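PDB 3VAS: putative adenosine kinase from Schistosoma mansoni, which probably catalyses the phosphorylation of the 5'-hydroxyl of adenosine to give AMP, as a kinase of the ribokinase (pfkB) family. Local coordinates for residues V39-F44 with A142-E147; L85-M90 with A318-A323; V181-G186 with C211-A216. All coordinates share one frame; numbering follows the deposited sequence.

Contact 1 (V39-F44 with A142-E147); sequences VDADDF and AVLVSE
With chi1 of 45°, Val-39 sets CG1 between its own backbone N and carbonyl carbon, which lays that methyl alongside CD1 of Leu-144 at 3.9 Å, the two side chains pointing the same way. On the opposite face of this parallel strand pair, Asp-40 is turned with CG beside its backbone N, bringing OD1 obliquely to CG1 of Val-145. Branched aliphatic residues suit the buried face, where Ile-70 and Ile-66 of helix 65-70 close over Val-39 and Leu-144, while Asp-40 stands in solvent. The backbones are tied alternately: Val-39 N gives to Val-143 O, and Val-145 N returns to Val-39 O at 2.8 Å, both bonds nearly linear. Past the strand end, Ala-41 N still reaches Val-145 O at 2.8 Å, but tilted 28° from the carbonyl plane. Here the single methyl of Ala-41 lies on CB and CG of Leu-144. Val-145 O also accepts a hydrogen bond from a water that bridges to Ala-41 O, and a second water joins Asp-43 OD1 to Ser-146 OG, which is itself hydrogen-bonded to Leu-149 O. The chemistry thus passes from direct backbone pairing above an apolar face to water-mediated bonding as the strands part.

Contact 2 (L85-M90 with A318-A323); sequences LNTVKM and AGDAFA. With ADN (adenosine), chain C.
Asn-86 and Asp-320 meet slantwise between two helices, their amide and carboxylate planes turned 50° apart. ND2 of Asn-86 points its N-H almost straight at OD2 of Asp-320 (3.1 Å), with the acceptor close to the amide plane; the donor comes to the anti side of OD2, 28° out of the carboxylate plane. ND2 of Asn-86 also gives to O3' of adenosine at 3.2 Å, so both amide hydrogens can be used, which suits asparagine to this place. OD2 of Asp-320 also accepts from O5' of the nucleoside at 2.7 Å, and OD1 takes a bond from a water that reaches Thr-87 OG1. Thr-87, with OG1 beside its backbone N, gives its hydroxyl to the carbonyl O of Asp-320 at 2.8 Å, well off the C=O line. Its CG2 lies by CB of Ala-323. One turn on, the extended Met-90 brings SD to CB of Ala-321 at 3.7 Å; with small alanines here, the axes of the two short helical segments approach to 8.0 Å, crossing at -39°. An aspartate holding the 5'-hydroxyl at the start of a helix, in the sequence Gly-Ala-Gly-Asp, is the signature of the ribokinase-family active site, where the equivalent residue is the catalytic base in relatives.

Contact 3 (V181-G186 with C211-A216); sequences VYYIAG and CFNLSA
Tyr-183 pairs with Cys-211, Ile-184 with Phe-212 and Ala-185 with Asn-213 in a parallel register that joins the two strands of a beta-alpha-beta unit, with helix 189-205 as the crossover, within the alpha/beta core of the ribokinase fold. Several backbone groups bond across the pair: Cys-211 N gives to Tyr-182 O at 2.8 Å, and Cys-211 O accepts from Ile-184 N in a straighter bond of 3.1 Å. Ile-184 O then receives a CA-H...O contact from Phe-212 and touches CD1 of its ring, while Ala-185 N turns outside the pair to Thr-84 OG1. At the carboxyl end Gly-186 N reaches Asn-213 O at 2.7 Å, lying in the carbonyl plane but with a bent N-H angle of 132°. Glycine suits this turn because a CB would run into Asn-213 O; its bare CA instead lies 3.6 Å from CE1 of Phe-212.

On the face carrying Tyr-183 and Asn-213, the tyrosine has CG anti to its N (chi1 -178°), which sends the ring along the strand toward the amide. Cys-211 CB, compact enough for the spot, sits at the edge of that ring, while helix 318-330 packs over it through Ala-323 and Ile-327. The ring and amide planes stand 80° apart, and Asn-213 ND2 gives to Tyr-183 OH in a bent bond, the hydroxyl tilted from the amide plane. Asparagine serves twice, since its amide also has an acceptor: Asn-213 OD1 folds back to close an Asx turn, receiving Ser-215 N on a lone pair at 2.9 Å.

Overall arrangement
Contacts 2 and 3 lie in the core, their centres about 10 Å apart, and touch directly: Tyr-183 of contact 3 packs against Thr-87 and Ala-323 of contact 2, so the helix pair rests on the strand pair. Contact 1 lies toward the surface, its centre about 23 Å from that of contact 2 and 27 Å from that of contact 3, yet strand 27-40 neighbours strand 181-185, giving contacts 1 and 3 a shared sheet. Both strand contacts depend on parallel backbone bonds, but contact 1 finishes in waters and acidic residues, whereas contact 3 finishes in side-chain bonds of a largely buried turn. In contact 2, polar side chains and adenosine take over that role.

Contact 1 (V39-F44 with A142-E147)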
ATOM      1  N   VAL A  39       1.920 -13.286  14.409  1.00 29.16           N
ATOM      2  CA  VAL A  39       2.239 -14.447  15.229  1.00 30.66           C
ATOM      3  C   VAL A  39       3.659 -14.930  14.962  1.00 31.89           C
ATOM      4  O   VAL A  39       4.127 -14.897  13.824  1.00 29.05           O
ATOM      5  CB  VAL A  39       1.229 -15.600  14.971  1.00 38.45           C
ATOM      6  CG1 VAL A  39       0.981 -15.788  13.479  1.00 35.86           C
ATOM      7  CG2 VAL A  39       1.694 -16.904  15.610  1.00 41.67           C
ATOM      8  N   ASP A  40       4.350 -15.346  16.019  1.00 38.40           N
ATOM      9  CA  ASP A  40       5.602 -16.074  15.873  1.00 46.21           C
ATOM     10  C   ASP A  40       5.287 -17.485  15.386  1.00 45.25           C
ATOM     11  O   ASP A  40       4.811 -18.329  16.151  1.00 44.88           O
ATOM     12  CB  ASP A  40       6.365 -16.120  17.197  1.00 55.01           C
ATOM     13  CG  ASP A  40       6.943 -14.771  17.584  1.00 62.12           C
ATOM     14  OD1 ASP A  40       7.222 -13.958  16.674  1.00 61.90           O
ATOM     15  OD2 ASP A  40       7.123 -14.525  18.797  1.00 66.43           O
ATOM     16  N   ALA A  41       5.548 -17.731  14.107  1.00 43.07           N
ATOM     17  CA  ALA A  41       5.159 -18.985  13.475  1.00 41.70           C
ATOM     18  C   ALA A  41       6.235 -20.059  13.583  1.00 45.47           C
ATOM     19  O   ALA A  41       7.432 -19.766  13.540  1.00 47.73           O
ATOM     20  CB  ALA A  41       4.800 -18.748  12.017  1.00 36.90           C
ATOM     21  N   ASP A  42       5.795 -21.305  13.724  1.00 46.82           N
ATOM     22  CA  ASP A  42       6.696 -22.447  13.702  1.00 47.88           C
ATOM     23  C   ASP A  42       7.109 -22.726  12.263  1.00 43.63           C
ATOM     24  O   ASP A  42       6.408 -22.349  11.324  1.00 40.92           O
ATOM     25  CB  ASP A  42       6.017 -23.681  14.299  1.00 54.57           C
ATOM     26  CG  ASP A  42       5.333 -23.389  15.627  1.00 59.11           C
ATOM     27  OD1 ASP A  42       6.004 -23.470  16.679  1.00 60.29           O
ATOM     28  OD2 ASP A  42       4.119 -23.082  15.614  1.00 59.73           O
ATOM     29  N   ASP A  43       8.241 -23.394  12.092  1.00 46.09           N
ATOM     30  CA  ASP A  43       8.802 -23.622  10.765  1.00 47.73           C
ATOM     31  C   ASP A  43       7.926 -24.500   9.874  1.00 45.01           C
ATOM     32  O   ASP A  43       7.953 -24.359   8.650  1.00 44.03           O
ATOM     33  CB  ASP A  43      10.210 -24.211  10.876  1.00 55.16           C
ATOM     34  CG  ASP A  43      11.119 -23.379  11.764  1.00 62.36           C
ATOM     35  OD1 ASP A  43      11.573 -22.307  11.311  1.00 63.13           O
ATOM     36  OD2 ASP A  43      11.378 -23.798  12.914  1.00 66.57           O
ATOM     37  N   PHE A  44       7.152 -25.400  10.478  1.00 43.63           N
ATOM     38  CA  PHE A  44       6.306 -26.297   9.688  1.00 40.85           C
ATOM     39  C   PHE A  44       5.223 -25.541   8.927  1.00 36.21           C
ATOM     40  O   PHE A  44       4.800 -25.970   7.855  1.00 35.95           O
ATOM     41  CB  PHE A  44       5.702 -27.428  10.541  1.00 42.72           C
ATOM     42  CG  PHE A  44       4.600 -26.988  11.485  1.00 42.42           C
ATOM     43  CD1 PHE A  44       3.301 -26.801  11.029  1.00 33.91           C
ATOM     44  CD2 PHE A  44       4.859 -26.810  12.838  1.00 42.25           C
ATOM     45  CE1 PHE A  44       2.290 -26.411  11.898  1.00 34.08           C
ATOM     46  CE2 PHE A  44       3.850 -26.425  13.712  1.00 41.35           C
ATOM     47  CZ  PHE A  44       2.565 -26.223  13.240  1.00 34.09           C
ATOM     48  N   ALA A 142      -3.139 -13.023   8.180  1.00 20.81           N
ATOM     49  CA  ALA A 142      -2.275 -13.795   9.050  1.00 22.39           C
ATOM     50  C   ALA A 142      -0.853 -13.405   8.696  1.00 22.06           C
ATOM     51  O   ALA A 142      -0.399 -13.656   7.579  1.00 20.89           O
ATOM     52  CB  ALA A 142      -2.492 -15.284   8.853  1.00 20.68           C
ATOM     53  N   VAL A 143      -0.161 -12.759   9.633  1.00 21.41           N
ATOM     54  CA  VAL A 143       1.223 -12.359   9.405  1.00 21.38           C
ATOM     55  C   VAL A 143       2.145 -13.291  10.181  1.00 23.81           C
ATOM     56  O   VAL A 143       2.259 -13.197  11.403  1.00 25.00           O
ATOM     57  CB  VAL A 143       1.472 -10.894   9.802  1.00 24.12           C
ATOM     58  CG1 VAL A 143       2.885 -10.463   9.415  1.00 18.59           C
ATOM     59  CG2 VAL A 143       0.439  -9.990   9.144  1.00 28.30           C
ATOM     60  N   LEU A 144       2.790 -14.200   9.462  1.00 25.79           N
ATOM     61  CA  LEU A 144       3.596 -15.243  10.086  1.00 28.10           C
ATOM     62  C   LEU A 144       5.056 -14.819  10.208  1.00 33.99           C
ATOM     63  O   LEU A 144       5.759 -14.685   9.209  1.00 32.18           O
ATOM     64  CB  LEU A 144       3.480 -16.543   9.293  1.00 27.05           C
ATOM     65  CG  LEU A 144       2.345 -17.492   9.691  1.00 29.14           C
ATOM     66  CD1 LEU A 144       0.984 -16.809   9.672  1.00 26.29           C
ATOM     67  CD2 LEU A 144       2.346 -18.716   8.791  1.00 32.86           C
ATOM     68  N   VAL A 145       5.508 -14.603  11.437  1.00 39.38           N
ATOM     69  CA  VAL A 145       6.864 -14.118  11.657  1.00 27.23           C
ATOM     70  C   VAL A 145       7.787 -15.203  12.210  1.00 27.64           C
ATOM     71  O   VAL A 145       7.432 -15.921  13.148  1.00 35.39           O
ATOM     72  CB  VAL A 145       6.879 -12.887  12.595  1.00 30.50           C
ATOM     73  CG1 VAL A 145       8.310 -12.465  12.908  1.00 30.25           C
ATOM     74  CG2 VAL A 145       6.101 -11.732  11.970  1.00 28.92           C
ATOM     75  N   SER A 146       8.965 -15.328  11.610  1.00 53.97           N
ATOM     76  CA  SER A 146      10.010 -16.177  12.162  1.00 53.39           C
ATOM     77  C   SER A 146      11.376 -15.622  11.784  1.00 53.74           C
ATOM     78  O   SER A 146      11.482 -14.711  10.962  1.00 49.67           O
ATOM     79  CB  SER A 146       9.858 -17.623  11.681  1.00 50.61           C
ATOM     80  OG  SER A 146       9.982 -17.711  10.274  1.00 46.19           O
ATOM     81  N   GLU A 147      12.421 -16.166  12.394  1.00 60.40           N
ATOM     82  CA  GLU A 147      13.777 -15.735  12.091  1.00 65.06           C
ATOM     83  C   GLU A 147      14.137 -16.102  10.654  1.00 66.42           C
ATOM     84  O   GLU A 147      14.903 -15.399   9.996  1.00 65.48           O
ATOM     85  CB  GLU A 147      14.766 -16.362  13.075  1.00 68.07           C
ATOM     86  CG  GLU A 147      16.192 -15.871  12.917  1.00 71.44           C
ATOM     87  CD  GLU A 147      17.115 -16.440  13.974  1.00 77.94           C
ATOM     88  OE1 GLU A 147      16.864 -16.194  15.174  1.00 79.94           O
ATOM     89  OE2 GLU A 147      18.083 -17.139  13.609  1.00 80.74           O
TER
HETATM   90  O   HOH W   1       8.525 -17.861  15.376  1.00 37.97           O
HETATM   91  O   HOH W   2      10.609 -20.536   9.663  1.00 48.28           O

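Contact 2 (L85-M90 with A318-A323)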
ATOM      1  N   LEU A  85      -4.501   1.921   3.621  1.00 18.66           N
ATOM      2  CA  LEU A  85      -4.824   2.574   4.878  1.00 17.75           C
ATOM      3  C   LEU A  85      -3.559   2.914   5.674  1.00 17.48           C
ATOM      4  O   LEU A  85      -3.457   4.006   6.230  1.00 17.16           O
ATOM      5  CB  LEU A  85      -5.806   1.729   5.708  1.00 15.82           C
ATOM      6  CG  LEU A  85      -6.166   2.291   7.088  1.00 17.50           C
ATOM      7  CD1 LEU A  85      -6.701   3.725   6.986  1.00 16.25           C
ATOM      8  CD2 LEU A  85      -7.167   1.390   7.821  1.00 15.26           C
ATOM      9  N   ASN A  86      -2.601   1.984   5.712  1.00 16.30           N
ATOM     10  CA  ASN A  86      -1.312   2.231   6.359  1.00 17.64           C
ATOM     11  C   ASN A  86      -0.653   3.507   5.820  1.00 21.39           C
ATOM     12  O   ASN A  86      -0.243   4.383   6.585  1.00 20.49           O
ATOM     13  CB  ASN A  86      -0.349   1.053   6.155  1.00 16.58           C
ATOM     14  CG  ASN A  86      -0.700  -0.170   6.996  1.00 19.86           C
ATOM     15  OD1 ASN A  86      -1.512  -0.106   7.920  1.00 22.23           O
ATOM     16  ND2 ASN A  86      -0.055  -1.292   6.684  1.00 15.83           N
ATOM     17  N   THR A  87      -0.576   3.602   4.497  1.00 19.89           N
ATOM     18  CA  THR A  87       0.065   4.728   3.829  1.00 19.74           C
ATOM     19  C   THR A  87      -0.662   6.045   4.082  1.00 21.06           C
ATOM     20  O   THR A  87      -0.048   7.044   4.461  1.00 22.93           O
ATOM     21  CB  THR A  87       0.168   4.470   2.309  1.00 14.75           C
ATOM     22  OG1 THR A  87       1.076   3.388   2.075  1.00 17.05           O
ATOM     23  CG2 THR A  87       0.670   5.704   1.574  1.00 15.40           C
ATOM     24  N   VAL A  88      -1.974   6.043   3.883  1.00 20.56           N
ATOM     25  CA  VAL A  88      -2.760   7.264   4.016  1.00 20.31           C
ATOM     26  C   VAL A  88      -2.798   7.793   5.449  1.00 20.44           C
ATOM     27  O   VAL A  88      -2.690   8.996   5.676  1.00 22.86           O
ATOM     28  CB  VAL A  88      -4.181   7.063   3.464  1.00 23.08           C
ATOM     29  CG1 VAL A  88      -5.089   8.231   3.847  1.00 23.06           C
ATOM     30  CG2 VAL A  88      -4.122   6.884   1.960  1.00 22.29           C
ATOM     31  N   LYS A  89      -2.927   6.902   6.425  1.00 22.50           N
ATOM     32  CA  LYS A  89      -2.977   7.365   7.804  1.00 22.42           C
ATOM     33  C   LYS A  89      -1.611   7.849   8.288  1.00 21.90           C
ATOM     34  O   LYS A  89      -1.529   8.719   9.152  1.00 23.84           O
ATOM     35  CB  LYS A  89      -3.584   6.313   8.740  1.00 23.71           C
ATOM     36  CG  LYS A  89      -2.712   5.111   9.049  1.00 23.90           C
ATOM     37  CD  LYS A  89      -3.511   4.089   9.866  1.00 25.27           C
ATOM     38  CE  LYS A  89      -2.614   3.008  10.449  1.00 26.23           C
ATOM     39  NZ  LYS A  89      -3.387   2.024  11.259  1.00 26.54           N
ATOM     40  N   MET A  90      -0.535   7.311   7.723  1.00 22.06           N
ATOM     41  CA  MET A  90       0.788   7.815   8.080  1.00 20.39           C
ATOM     42  C   MET A  90       1.060   9.165   7.414  1.00 21.49           C
ATOM     43  O   MET A  90       1.708  10.026   8.009  1.00 23.92           O
ATOM     44  CB  MET A  90       1.905   6.817   7.768  1.00 20.02           C
ATOM     45  CG  MET A  90       3.270   7.280   8.285  1.00 21.89           C
ATOM     46  SD  MET A  90       4.563   6.028   8.145  1.00 22.67           S
ATOM     47  CE  MET A  90       5.894   6.784   9.083  1.00 19.54           C
ATOM     48  N   ALA A 318       6.988  -1.612   5.759  1.00 30.54           N
ATOM     49  CA  ALA A 318       8.021  -0.635   5.413  1.00 27.72           C
ATOM     50  C   ALA A 318       7.760   0.050   4.074  1.00 23.69           C
ATOM     51  O   ALA A 318       7.970   1.256   3.935  1.00 24.16           O
ATOM     52  CB  ALA A 318       9.398  -1.294   5.411  1.00 27.46           C
ATOM     53  N   GLY A 319       7.309  -0.726   3.094  1.00 19.74           N
ATOM     54  CA  GLY A 319       6.950  -0.192   1.792  1.00 18.60           C
ATOM     55  C   GLY A 319       5.794   0.792   1.860  1.00 20.11           C
ATOM     56  O   GLY A 319       5.791   1.800   1.151  1.00 20.74           O
ATOM     57  N   ASP A 320       4.809   0.491   2.707  1.00 17.07           N
ATOM     58  CA  ASP A 320       3.666   1.375   2.900  1.00 19.04           C
ATOM     59  C   ASP A 320       4.126   2.689   3.518  1.00 18.40           C
ATOM     60  O   ASP A 320       3.657   3.764   3.138  1.00 17.60           O
ATOM     61  CB  ASP A 320       2.618   0.731   3.811  1.00 23.20           C
ATOM     62  CG  ASP A 320       2.114  -0.604   3.286  1.00 28.69           C
ATOM     63  OD1 ASP A 320       2.135  -0.825   2.053  1.00 32.12           O
ATOM     64  OD2 ASP A 320       1.689  -1.438   4.116  1.00 28.97           O
ATOM     65  N   ALA A 321       5.034   2.589   4.485  1.00 15.64           N
ATOM     66  CA  ALA A 321       5.585   3.761   5.156  1.00 19.88           C
ATOM     67  C   ALA A 321       6.422   4.578   4.182  1.00 20.51           C
ATOM     68  O   ALA A 321       6.345   5.807   4.158  1.00 15.74           O
ATOM     69  CB  ALA A 321       6.435   3.338   6.339  1.00 19.14           C
ATOM     70  N   PHE A 322       7.222   3.878   3.383  1.00 15.40           N
ATOM     71  CA  PHE A 322       8.060   4.523   2.386  1.00 18.88           C
ATOM     72  C   PHE A 322       7.217   5.429   1.498  1.00 20.64           C
ATOM     73  O   PHE A 322       7.567   6.583   1.275  1.00 25.08           O
ATOM     74  CB  PHE A 322       8.796   3.485   1.534  1.00 18.13           C
ATOM     75  CG  PHE A 322       9.719   4.089   0.511  1.00 18.36           C
ATOM     76  CD1 PHE A 322      11.059   4.311   0.812  1.00 16.07           C
ATOM     77  CD2 PHE A 322       9.248   4.445  -0.746  1.00 16.00           C
ATOM     78  CE1 PHE A 322      11.916   4.874  -0.129  1.00 16.47           C
ATOM     79  CE2 PHE A 322      10.100   5.008  -1.691  1.00 20.41           C
ATOM     80  CZ  PHE A 322      11.433   5.225  -1.381  1.00 16.47           C
ATOM     81  N   ALA A 323       6.107   4.896   0.998  1.00 18.55           N
ATOM     82  CA  ALA A 323       5.212   5.667   0.148  1.00 17.84           C
ATOM     83  C   ALA A 323       4.656   6.890   0.878  1.00 17.50           C
ATOM     84  O   ALA A 323       4.635   7.989   0.324  1.00 18.40           O
ATOM     85  CB  ALA A 323       4.070   4.782  -0.381  1.00 15.60           C
TER
HETATM   86  O5' ADN C 401       2.483  -3.990   3.606  1.00 27.17           O
HETATM   87  C5' ADN C 401       2.052  -4.770   4.720  1.00 25.47           C
HETATM   88  C4' ADN C 401       0.559  -4.670   4.914  1.00 23.30           C
HETATM   89  O4' ADN C 401      -0.117  -5.222   3.774  1.00 17.99           O
HETATM   90  C3' ADN C 401      -0.020  -5.403   6.130  1.00 22.74           C
HETATM   91  O3' ADN C 401      -0.408  -4.451   7.122  1.00 20.24           O
HETATM   92  C2' ADN C 401      -1.279  -6.112   5.584  1.00 23.49           C
HETATM   93  O2' ADN C 401      -2.452  -5.891   6.337  1.00 25.17           O
HETATM   94  C1' ADN C 401      -1.416  -5.542   4.171  1.00 21.13           C
HETATM   95  N9  ADN C 401      -2.014  -6.459   3.201  1.00 17.71           N
HETATM   96  C8  ADN C 401      -1.728  -7.736   3.034  1.00 18.02           C
HETATM   97  N7  ADN C 401      -2.604  -8.249   1.968  1.00 19.53           N
HETATM   98  C5  ADN C 401      -3.434  -7.176   1.523  1.00 15.85           C
HETATM   99  C6  ADN C 401      -4.430  -7.106   0.554  1.00 14.75           C
HETATM  100  N6  ADN C 401      -4.774  -8.277  -0.207  1.00 15.22           N
HETATM  101  N1  ADN C 401      -5.092  -5.905   0.332  1.00 15.86           N
HETATM  102  C2  ADN C 401      -4.767  -4.786   1.055  1.00 16.76           C
HETATM  103  N3  ADN C 401      -3.784  -4.853   2.008  1.00 17.32           N
HETATM  104  C4  ADN C 401      -3.119  -6.084   2.233  1.00 16.30           C
HETATM  105  O   HOH W   3       0.779   0.849   0.604  1.00 22.13           O

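Contact 3 (V181-G186 with C211-A216)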
ATOM      1  N   VAL A 181      -4.707  14.835  -4.454  1.00 24.47           N
ATOM      2  CA  VAL A 181      -3.761  13.723  -4.443  1.00 27.19           C
ATOM      3  C   VAL A 181      -4.468  12.422  -4.076  1.00 25.42           C
ATOM      4  O   VAL A 181      -5.236  12.377  -3.115  1.00 27.37           O
ATOM      5  CB  VAL A 181      -2.627  13.968  -3.425  1.00 27.03           C
ATOM      6  CG1 VAL A 181      -1.693  12.763  -3.355  1.00 21.56           C
ATOM      7  CG2 VAL A 181      -1.854  15.237  -3.778  1.00 24.11           C
ATOM      8  N   TYR A 182      -4.211  11.366  -4.843  1.00 24.68           N
ATOM      9  CA  TYR A 182      -4.768  10.052  -4.536  1.00 23.77           C
ATOM     10  C   TYR A 182      -3.675   9.014  -4.318  1.00 22.96           C
ATOM     11  O   TYR A 182      -2.636   9.034  -4.982  1.00 23.28           O
ATOM     12  CB  TYR A 182      -5.710   9.583  -5.646  1.00 22.79           C
ATOM     13  CG  TYR A 182      -6.762  10.600  -6.015  1.00 22.14           C
ATOM     14  CD1 TYR A 182      -7.921  10.732  -5.263  1.00 22.64           C
ATOM     15  CD2 TYR A 182      -6.592  11.434  -7.108  1.00 22.50           C
ATOM     16  CE1 TYR A 182      -8.884  11.664  -5.593  1.00 24.46           C
ATOM     17  CE2 TYR A 182      -7.548  12.373  -7.444  1.00 25.11           C
ATOM     18  CZ  TYR A 182      -8.692  12.483  -6.685  1.00 25.93           C
ATOM     19  OH  TYR A 182      -9.647  13.416  -7.019  1.00 29.94           O
ATOM     20  N   TYR A 183      -3.909   8.120  -3.365  1.00 20.37           N
ATOM     21  CA  TYR A 183      -3.069   6.948  -3.200  1.00 21.01           C
ATOM     22  C   TYR A 183      -3.943   5.702  -3.161  1.00 20.61           C
ATOM     23  O   TYR A 183      -4.767   5.550  -2.260  1.00 19.59           O
ATOM     24  CB  TYR A 183      -2.230   7.027  -1.921  1.00 17.27           C
ATOM     25  CG  TYR A 183      -1.304   5.838  -1.762  1.00 19.17           C
ATOM     26  CD1 TYR A 183      -0.066   5.802  -2.404  1.00 20.18           C
ATOM     27  CD2 TYR A 183      -1.674   4.737  -0.996  1.00 19.39           C
ATOM     28  CE1 TYR A 183       0.782   4.709  -2.275  1.00 19.73           C
ATOM     29  CE2 TYR A 183      -0.838   3.638  -0.865  1.00 18.63           C
ATOM     30  CZ  TYR A 183       0.389   3.630  -1.502  1.00 18.75           C
ATOM     31  OH  TYR A 183       1.221   2.542  -1.360  1.00 19.95           O
ATOM     32  N   ILE A 184      -3.775   4.824  -4.145  1.00 18.07           N
ATOM     33  CA  ILE A 184      -4.439   3.525  -4.125  1.00 18.47           C
ATOM     34  C   ILE A 184      -3.445   2.407  -4.438  1.00 18.84           C
ATOM     35  O   ILE A 184      -2.760   2.436  -5.465  1.00 18.39           O
ATOM     36  CB  ILE A 184      -5.607   3.445  -5.129  1.00 22.08           C
ATOM     37  CG1 ILE A 184      -6.529   4.661  -5.011  1.00 20.96           C
ATOM     38  CG2 ILE A 184      -6.402   2.160  -4.914  1.00 22.91           C
ATOM     39  CD1 ILE A 184      -7.655   4.660  -6.031  1.00 20.43           C
ATOM     40  N   ALA A 185      -3.361   1.429  -3.542  1.00 19.09           N
ATOM     41  CA  ALA A 185      -2.492   0.273  -3.745  1.00 20.91           C
ATOM     42  C   ALA A 185      -3.080  -0.685  -4.779  1.00 20.16           C
ATOM     43  O   ALA A 185      -4.298  -0.734  -4.976  1.00 18.23           O
ATOM     44  CB  ALA A 185      -2.254  -0.458  -2.426  1.00 20.60           C
ATOM     45  N   GLY A 186      -2.203  -1.446  -5.429  1.00 19.70           N
ATOM     46  CA  GLY A 186      -2.621  -2.431  -6.407  1.00 19.66           C
ATOM     47  C   GLY A 186      -3.569  -3.465  -5.829  1.00 18.83           C
ATOM     48  O   GLY A 186      -4.379  -4.039  -6.553  1.00 18.25           O
ATOM     49  N   CYS A 211      -1.254   8.337  -7.275  1.00 20.17           N
ATOM     50  CA  CYS A 211      -0.124   7.498  -6.886  1.00 21.76           C
ATOM     51  C   CYS A 211      -0.546   6.041  -6.743  1.00 23.42           C
ATOM     52  O   CYS A 211      -1.550   5.735  -6.100  1.00 20.97           O
ATOM     53  CB  CYS A 211       0.489   8.006  -5.577  1.00 23.76           C
ATOM     54  SG  CYS A 211       0.872   9.783  -5.590  1.00 27.45           S
ATOM     55  N   PHE A 212       0.235   5.145  -7.341  1.00 24.58           N
ATOM     56  CA  PHE A 212      -0.143   3.743  -7.458  1.00 21.18           C
ATOM     57  C   PHE A 212       0.986   2.841  -6.978  1.00 21.87           C
ATOM     58  O   PHE A 212       2.155   3.087  -7.277  1.00 24.02           O
ATOM     59  CB  PHE A 212      -0.498   3.438  -8.917  1.00 21.59           C
ATOM     60  CG  PHE A 212      -0.928   2.014  -9.163  1.00 18.69           C
ATOM     61  CD1 PHE A 212      -2.092   1.515  -8.595  1.00 19.22           C
ATOM     62  CD2 PHE A 212      -0.182   1.186  -9.986  1.00 16.98           C
ATOM     63  CE1 PHE A 212      -2.492   0.207  -8.825  1.00 23.38           C
ATOM     64  CE2 PHE A 212      -0.572  -0.127 -10.223  1.00 22.50           C
ATOM     65  CZ  PHE A 212      -1.730  -0.616  -9.642  1.00 23.56           C
ATOM     66  N   ASN A 213       0.639   1.804  -6.224  1.00 18.84           N
ATOM     67  CA  ASN A 213       1.631   0.849  -5.738  1.00 19.64           C
ATOM     68  C   ASN A 213       1.435  -0.527  -6.386  1.00 22.46           C
ATOM     69  O   ASN A 213       0.316  -1.043  -6.422  1.00 22.40           O
ATOM     70  CB  ASN A 213       1.555   0.739  -4.209  1.00 17.43           C
ATOM     71  CG  ASN A 213       2.860   0.243  -3.585  1.00 19.65           C
ATOM     72  OD1 ASN A 213       3.359  -0.834  -3.920  1.00 19.35           O
ATOM     73  ND2 ASN A 213       3.420   1.041  -2.678  1.00 18.90           N
ATOM     74  N   LEU A 214       2.512  -1.114  -6.902  1.00 20.86           N
ATOM     75  CA  LEU A 214       2.437  -2.455  -7.493  1.00 20.44           C
ATOM     76  C   LEU A 214       2.025  -3.504  -6.447  1.00 20.77           C
ATOM     77  O   LEU A 214       1.428  -4.531  -6.781  1.00 22.24           O
ATOM     78  CB  LEU A 214       3.763  -2.846  -8.166  1.00 19.44           C
ATOM     79  CG  LEU A 214       4.270  -1.989  -9.336  1.00 20.84           C
ATOM     80  CD1 LEU A 214       5.606  -2.507  -9.875  1.00 23.45           C
ATOM     81  CD2 LEU A 214       3.234  -1.914 -10.454  1.00 19.80           C
ATOM     82  N   SER A 215       2.369  -3.237  -5.189  1.00 18.01           N
ATOM     83  CA  SER A 215       1.843  -3.970  -4.029  1.00 18.08           C
ATOM     84  C   SER A 215       2.325  -5.414  -3.815  1.00 18.06           C
ATOM     85  O   SER A 215       2.734  -5.763  -2.708  1.00 18.75           O
ATOM     86  CB  SER A 215       0.313  -3.899  -3.979  1.00 19.27           C
ATOM     87  OG  SER A 215      -0.113  -2.555  -3.849  1.00 25.25           O
ATOM     88  N   ALA A 216       2.265  -6.244  -4.855  1.00 18.80           N
ATOM     89  CA  ALA A 216       2.633  -7.659  -4.744  1.00 20.55           C
ATOM     90  C   ALA A 216       2.838  -8.300  -6.121  1.00 21.22           C
ATOM     91  O   ALA A 216       2.156  -7.942  -7.082  1.00 21.04           O
ATOM     92  CB  ALA A 216       1.566  -8.423  -3.966  1.00 22.15           C
TER